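Local coordinates for protein putative arylalkylamine N-Acetyltransferase 7 (Aedes aegypti, PDB 4FD7) that probably transfers an acetyl group from acetyl-CoA to an amine, as a putative insect arylalkylamine N-acetyltransferase of the GNAT family, at residues I125-E130 and D217-Y222; L68-D73 and S119-A124. All blocks are in the same frame, centred on the assembly; numbering follows the deposited sequence.

Both contacts use helix 120-136. Contact 2 joins the start of this helix to helix 68-81. Contact 1 joins the next turns of this helix to the loop after helix 210-216. Their centres lie about 12 Å apart; contact 1 is centred about 17 Å and contact 2 about 18 Å from the centre of the chain. Both are mostly buried, each with one exposed residue at its margin: Arg219 in contact 1, Val69 in contact 2. The chemistry differs. Contact 1 combines a salt bridge, a hydroxyl pair and aromatic rings. In contact 2 one carboxylate grips a helix N-terminus beside small apolar groups. Tyr222 OH of contact 1 packs 3.4 Å from Ala124 O of contact 2.

Contact 1. Residues I125-E130 and D217-Y222; sequences IYDTIE and DQRFNY
Tyr222 OH donates to Thr128 OG1 at 2.7 Å. The threonine oxygen lies at the edge of the tyrosine ring, near its plane. Thr128 OG1 in turn donates to Ala124 O, one turn back in the helix. Its chi1 of -63° sets OG1 beside the backbone N, where it can serve both partners. Asp127 OD2 forms a salt bridge with Arg219, whose NH1 reaches it at 2.8 Å on the anti side of the carboxylate. Arg219 NH2 adds a weak bond to this oxygen and a long salt bridge, 3.8 Å, to Asp217 OD2. Both nitrogens use Asp127 OD2, and the carboxylate and guanidinium planes stand 79° apart, so this is not the flat, two-oxygen pairing. Asp127 OD1 is satisfied by Gln123 NE2. The loop has an Asx turn: Arg219 N donates to Asp217 OD1 at 2.8 Å, within a type I turn from Asp217 to Phe220. This loop leads from helix 210-216 toward strand 229-236 of the GNAT fold. The Phe220 ring is sandwiched. Asp217 CB lies over one face, and Thr128 CA makes a CH-pi contact over the other, 4.1 Å from the centroid. Ile125 CG1 packs at the edge of the Tyr222 ring, 4.2 Å from CE1.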
loop_
_atom_site.group_PDB
_atom_site.type_symbol
_atom_site.label_atom_id
_atom_site.label_comp_id
_atom_site.label_asym_id
_atom_site.label_seq_id
_atom_site.Cartn_x
_atom_site.Cartn_y
_atom_site.Cartn_z
ATOM N N ILE A 125 5.987 11.297 8.056
ATOM C CA ILE A 125 5.882 10.017 7.345
ATOM C C ILE A 125 5.746 10.228 5.831
ATOM O O ILE A 125 6.492 9.657 5.013
ATOM C CB ILE A 125 4.721 9.183 7.878
ATOM C CG1 ILE A 125 5.021 8.763 9.318
ATOM C CG2 ILE A 125 4.459 7.962 6.967
ATOM C CD1 ILE A 125 3.826 8.210 10.065
ATOM N N TYR A 126 4.789 11.068 5.471
ATOM C CA TYR A 126 4.566 11.464 4.091
ATOM C C TYR A 126 5.838 11.957 3.391
ATOM O O TYR A 126 6.180 11.493 2.300
ATOM C CB TYR A 126 3.503 12.560 4.063
ATOM C CG TYR A 126 3.137 13.009 2.679
ATOM C CD1 TYR A 126 3.693 14.159 2.135
ATOM C CD2 TYR A 126 2.231 12.293 1.916
ATOM C CE1 TYR A 126 3.366 14.582 0.863
ATOM C CE2 TYR A 126 1.900 12.706 0.622
ATOM C CZ TYR A 126 2.474 13.856 0.109
ATOM O OH TYR A 126 2.155 14.297 -1.164
ATOM N N ASP A 127 6.517 12.922 4.004
ATOM C CA ASP A 127 7.738 13.479 3.434
ATOM C C ASP A 127 8.866 12.444 3.372
ATOM O O ASP A 127 9.719 12.507 2.497
ATOM C CB ASP A 127 8.208 14.685 4.247
ATOM C CG ASP A 127 7.255 15.851 4.156
ATOM O OD1 ASP A 127 6.358 15.811 3.285
ATOM O OD2 ASP A 127 7.418 16.813 4.952
ATOM N N THR A 128 8.880 11.497 4.302
ATOM C CA THR A 128 9.890 10.431 4.248
ATOM C C THR A 128 9.687 9.548 3.020
ATOM O O THR A 128 10.622 9.299 2.238
ATOM C CB THR A 128 9.818 9.533 5.487
ATOM O OG1 THR A 128 10.106 10.317 6.645
ATOM C CG2 THR A 128 10.832 8.398 5.381
ATOM N N ILE A 129 8.458 9.063 2.861
ATOM C CA ILE A 129 8.133 8.256 1.690
ATOM C C ILE A 129 8.416 9.064 0.432
ATOM O O ILE A 129 8.969 8.553 -0.533
ATOM C CB ILE A 129 6.655 7.820 1.695
ATOM C CG1 ILE A 129 6.392 6.848 2.845
ATOM C CG2 ILE A 129 6.284 7.177 0.367
ATOM C CD1 ILE A 129 4.974 6.939 3.388
ATOM N N GLU A 130 8.033 10.331 0.431
ATOM C CA GLU A 130 8.227 11.142 -0.771
ATOM C C GLU A 130 9.705 11.315 -1.126
ATOM O O GLU A 130 10.056 11.301 -2.305
ATOM C CB GLU A 130 7.516 12.498 -0.658
ATOM C CG GLU A 130 7.530 13.291 -1.957
ATOM C CD GLU A 130 7.223 12.434 -3.180
ATOM O OE1 GLU A 130 6.157 11.780 -3.220
ATOM O OE2 GLU A 130 8.049 12.427 -4.127
ATOM N N ASP A 217 17.372 14.044 7.100
ATOM C CA ASP A 217 16.500 15.076 7.654
ATOM C C ASP A 217 16.098 14.637 9.068
ATOM O O ASP A 217 15.592 13.522 9.257
ATOM C CB ASP A 217 15.260 15.263 6.755
ATOM C CG ASP A 217 14.377 16.446 7.170
ATOM O OD1 ASP A 217 14.086 16.619 8.373
ATOM O OD2 ASP A 217 13.945 17.200 6.273
ATOM N N GLN A 218 16.367 15.513 10.039
ATOM C CA GLN A 218 15.967 15.373 11.447
ATOM C C GLN A 218 14.521 14.938 11.681
ATOM O O GLN A 218 14.219 14.268 12.676
ATOM C CB GLN A 218 16.165 16.713 12.186
ATOM C CG GLN A 218 17.596 17.104 12.475
ATOM C CD GLN A 218 17.703 18.439 13.203
ATOM O OE1 GLN A 218 18.332 19.377 12.710
ATOM N NE2 GLN A 218 17.088 18.529 14.383
ATOM N N ARG A 219 13.610 15.357 10.806
ATOM C CA ARG A 219 12.198 15.028 11.004
ATOM C C ARG A 219 11.953 13.548 10.756
ATOM O O ARG A 219 10.971 12.978 11.246
ATOM C CB ARG A 219 11.295 15.846 10.079
ATOM C CG ARG A 219 11.199 17.321 10.427
ATOM C CD ARG A 219 10.154 18.002 9.556
ATOM N NE ARG A 219 10.529 17.992 8.144
ATOM C CZ ARG A 219 9.767 17.496 7.174
ATOM N NH1 ARG A 219 8.594 16.954 7.468
ATOM N NH2 ARG A 219 10.174 17.543 5.914
ATOM N N PHE A 220 12.851 12.934 9.993
ATOM C CA PHE A 220 12.670 11.549 9.563
ATOM C C PHE A 220 13.229 10.597 10.602
ATOM O O PHE A 220 14.049 9.732 10.274
ATOM C CB PHE A 220 13.383 11.277 8.235
ATOM C CG PHE A 220 12.970 12.185 7.094
ATOM C CD1 PHE A 220 11.894 13.057 7.204
ATOM C CD2 PHE A 220 13.662 12.138 5.892
ATOM C CE1 PHE A 220 11.531 13.883 6.136
ATOM C CE2 PHE A 220 13.306 12.960 4.820
ATOM C CZ PHE A 220 12.235 13.834 4.948
ATOM N N ASN A 221 12.789 10.760 11.845
ATOM C CA ASN A 221 13.292 9.984 12.976
ATOM C C ASN A 221 12.257 8.942 13.412
ATOM O O ASN A 221 11.096 9.284 13.649
ATOM C CB ASN A 221 13.589 10.935 14.140
ATOM C CG ASN A 221 14.523 10.337 15.163
ATOM O OD1 ASN A 221 15.751 10.375 14.998
ATOM N ND2 ASN A 221 13.958 9.791 16.239
ATOM N N TYR A 222 12.679 7.684 13.525
ATOM C CA TYR A 222 11.769 6.574 13.787
ATOM C C TYR A 222 12.299 5.703 14.902
ATOM O O TYR A 222 12.986 4.708 14.648
ATOM C CB TYR A 222 11.535 5.761 12.509
ATOM C CG TYR A 222 10.850 6.598 11.471
ATOM C CD1 TYR A 222 9.469 6.664 11.415
ATOM C CD2 TYR A 222 11.582 7.375 10.579
ATOM C CE1 TYR A 222 8.826 7.462 10.483
ATOM C CE2 TYR A 222 10.948 8.183 9.645
ATOM C CZ TYR A 222 9.579 8.221 9.604
ATOM O OH TYR A 222 8.947 9.015 8.676
#

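Contact 2. Residues L68-D73 and S119-A124; sequences LVAMGD and SAIFQA
Asp73 OD2 accepts two hydrogen bonds from Ser119. The hydroxyl OG donates to Asp73 OD2 at 2.5 Å, a short bond that meets the oxygen nearly along its C-O axis. The backbone N of Ser119 donates to the syn lone pair of Asp73 OD2 at 2.8 Å. Ser119 is the N-cap of helix 120-136. Its OG accepts from Phe122 N at 2.8 Å, with an N-H...O angle of 158°. The hydroxyl therefore donates a hydrogen bond to Asp73 OD2 and accepts one from Phe122 N in the first turn of the helix. A chi1 of 74° places OG between the backbone N and the carbonyl carbon of Ser119, where it can do both. The other carboxylate oxygen, Asp73 OD1, is bonded to Asn118 N. Asp73 thus holds two successive backbone N-H groups at the entry to the helix. The nearby helix N-terminus would probably help stabilise its negative charge.

The two helices run at 40° to each other within these segments, with their axes 8.4 Å apart at closest approach. The small Ala70 and Ser119 side chains are consistent with this spacing. Ala70 CA comes within 3.4 Å of Ser119 OG, and the Ala70 methyl touches Ile121 CG2. At the exposed margin, Val69 CG1 rests against Ser119 CB. Phe122 reaches Val74 and Leu77 of helix 68-81. The Phe122 ring also meets Phe117 edge-to-face. Asp73 CB packs 3.7 Å from Phe122 CB.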
loop_
_atom_site.group_PDB
_atom_site.type_symbol
_atom_site.label_atom_id
_atom_site.label_comp_id
_atom_site.label_asym_id
_atom_site.label_seq_id
_atom_site.Cartn_x
_atom_site.Cartn_y
_atom_site.Cartn_z
ATOM N N LEU A 68 -4.756 11.376 17.481
ATOM C CA LEU A 68 -5.950 11.662 16.673
ATOM C C LEU A 68 -5.693 12.585 15.475
ATOM O O LEU A 68 -6.322 12.413 14.419
ATOM C CB LEU A 68 -7.111 12.176 17.544
ATOM C CG LEU A 68 -7.591 11.239 18.663
ATOM C CD1 LEU A 68 -8.680 11.876 19.520
ATOM C CD2 LEU A 68 -8.075 9.917 18.106
ATOM N N VAL A 69 -4.793 13.558 15.617
ATOM C CA VAL A 69 -4.522 14.470 14.503
ATOM C C VAL A 69 -3.831 13.714 13.362
ATOM O O VAL A 69 -4.186 13.848 12.188
ATOM C CB VAL A 69 -3.669 15.677 14.951
ATOM C CG1 VAL A 69 -3.349 16.572 13.765
ATOM C CG2 VAL A 69 -4.407 16.484 16.020
ATOM N N ALA A 70 -2.856 12.890 13.708
ATOM C CA ALA A 70 -2.159 12.113 12.683
ATOM C C ALA A 70 -3.079 11.093 11.986
ATOM O O ALA A 70 -3.021 10.902 10.752
ATOM C CB ALA A 70 -0.939 11.443 13.287
ATOM N N MET A 71 -3.931 10.440 12.770
ATOM C CA MET A 71 -4.954 9.561 12.205
ATOM C C MET A 71 -5.876 10.327 11.257
ATOM O O MET A 71 -6.234 9.835 10.176
ATOM C CB MET A 71 -5.750 8.888 13.321
ATOM C CG MET A 71 -4.961 7.830 14.065
ATOM S SD MET A 71 -4.467 6.482 12.977
ATOM C CE MET A 71 -6.073 5.906 12.469
ATOM N N GLY A 72 -6.239 11.549 11.646
ATOM C CA GLY A 72 -7.064 12.388 10.799
ATOM C C GLY A 72 -6.375 12.694 9.480
ATOM O O GLY A 72 -7.031 12.757 8.434
ATOM N N ASP A 73 -5.056 12.883 9.525
ATOM C CA ASP A 73 -4.285 13.087 8.305
ATOM C C ASP A 73 -4.367 11.883 7.382
ATOM O O ASP A 73 -4.745 12.004 6.209
ATOM C CB ASP A 73 -2.803 13.366 8.599
ATOM C CG ASP A 73 -2.556 14.764 9.133
ATOM O OD1 ASP A 73 -3.294 15.700 8.755
ATOM O OD2 ASP A 73 -1.609 14.917 9.926
ATOM N N SER A 119 -0.589 17.153 11.306
ATOM C CA SER A 119 0.289 16.568 12.322
ATOM C C SER A 119 1.743 16.549 11.879
ATOM O O SER A 119 2.047 16.174 10.745
ATOM C CB SER A 119 -0.144 15.139 12.635
ATOM O OG SER A 119 0.206 14.264 11.573
ATOM N N ALA A 120 2.648 16.923 12.782
ATOM C CA ALA A 120 4.071 16.761 12.511
ATOM C C ALA A 120 4.356 15.320 12.142
ATOM O O ALA A 120 5.141 15.056 11.231
ATOM C CB ALA A 120 4.908 17.154 13.727
ATOM N N ILE A 121 3.692 14.409 12.859
ATOM C CA ILE A 121 3.870 12.972 12.704
ATOM C C ILE A 121 3.590 12.496 11.265
ATOM O O ILE A 121 4.461 11.894 10.617
ATOM C CB ILE A 121 2.961 12.208 13.682
ATOM C CG1 ILE A 121 3.524 12.281 15.113
ATOM C CG2 ILE A 121 2.781 10.743 13.249
ATOM C CD1 ILE A 121 2.543 11.748 16.162
ATOM N N PHE A 122 2.384 12.752 10.759
ATOM C CA PHE A 122 2.128 12.272 9.397
ATOM C C PHE A 122 2.865 13.088 8.348
ATOM O O PHE A 122 3.225 12.564 7.299
ATOM C CB PHE A 122 0.647 12.100 9.055
ATOM C CG PHE A 122 0.433 11.301 7.796
ATOM C CD1 PHE A 122 0.613 9.928 7.806
ATOM C CD2 PHE A 122 0.111 11.924 6.591
ATOM C CE1 PHE A 122 0.466 9.160 6.640
ATOM C CE2 PHE A 122 -0.049 11.177 5.425
ATOM C CZ PHE A 122 0.134 9.781 5.446
ATOM N N GLN A 123 3.127 14.358 8.625
ATOM C CA GLN A 123 3.873 15.137 7.651
ATOM C C GLN A 123 5.249 14.517 7.472
ATOM O O GLN A 123 5.753 14.420 6.348
ATOM C CB GLN A 123 4.000 16.598 8.063
ATOM C CG GLN A 123 4.625 17.445 6.967
ATOM C CD GLN A 123 3.631 17.794 5.874
ATOM O OE1 GLN A 123 2.581 18.371 6.148
ATOM N NE2 GLN A 123 3.957 17.444 4.630
ATOM N N ALA A 124 5.840 14.077 8.585
ATOM C CA ALA A 124 7.126 13.398 8.536
ATOM C C ALA A 124 7.031 12.074 7.797
ATOM O O ALA A 124 7.905 11.743 6.990
ATOM C CB ALA A 124 7.673 13.182 9.940
#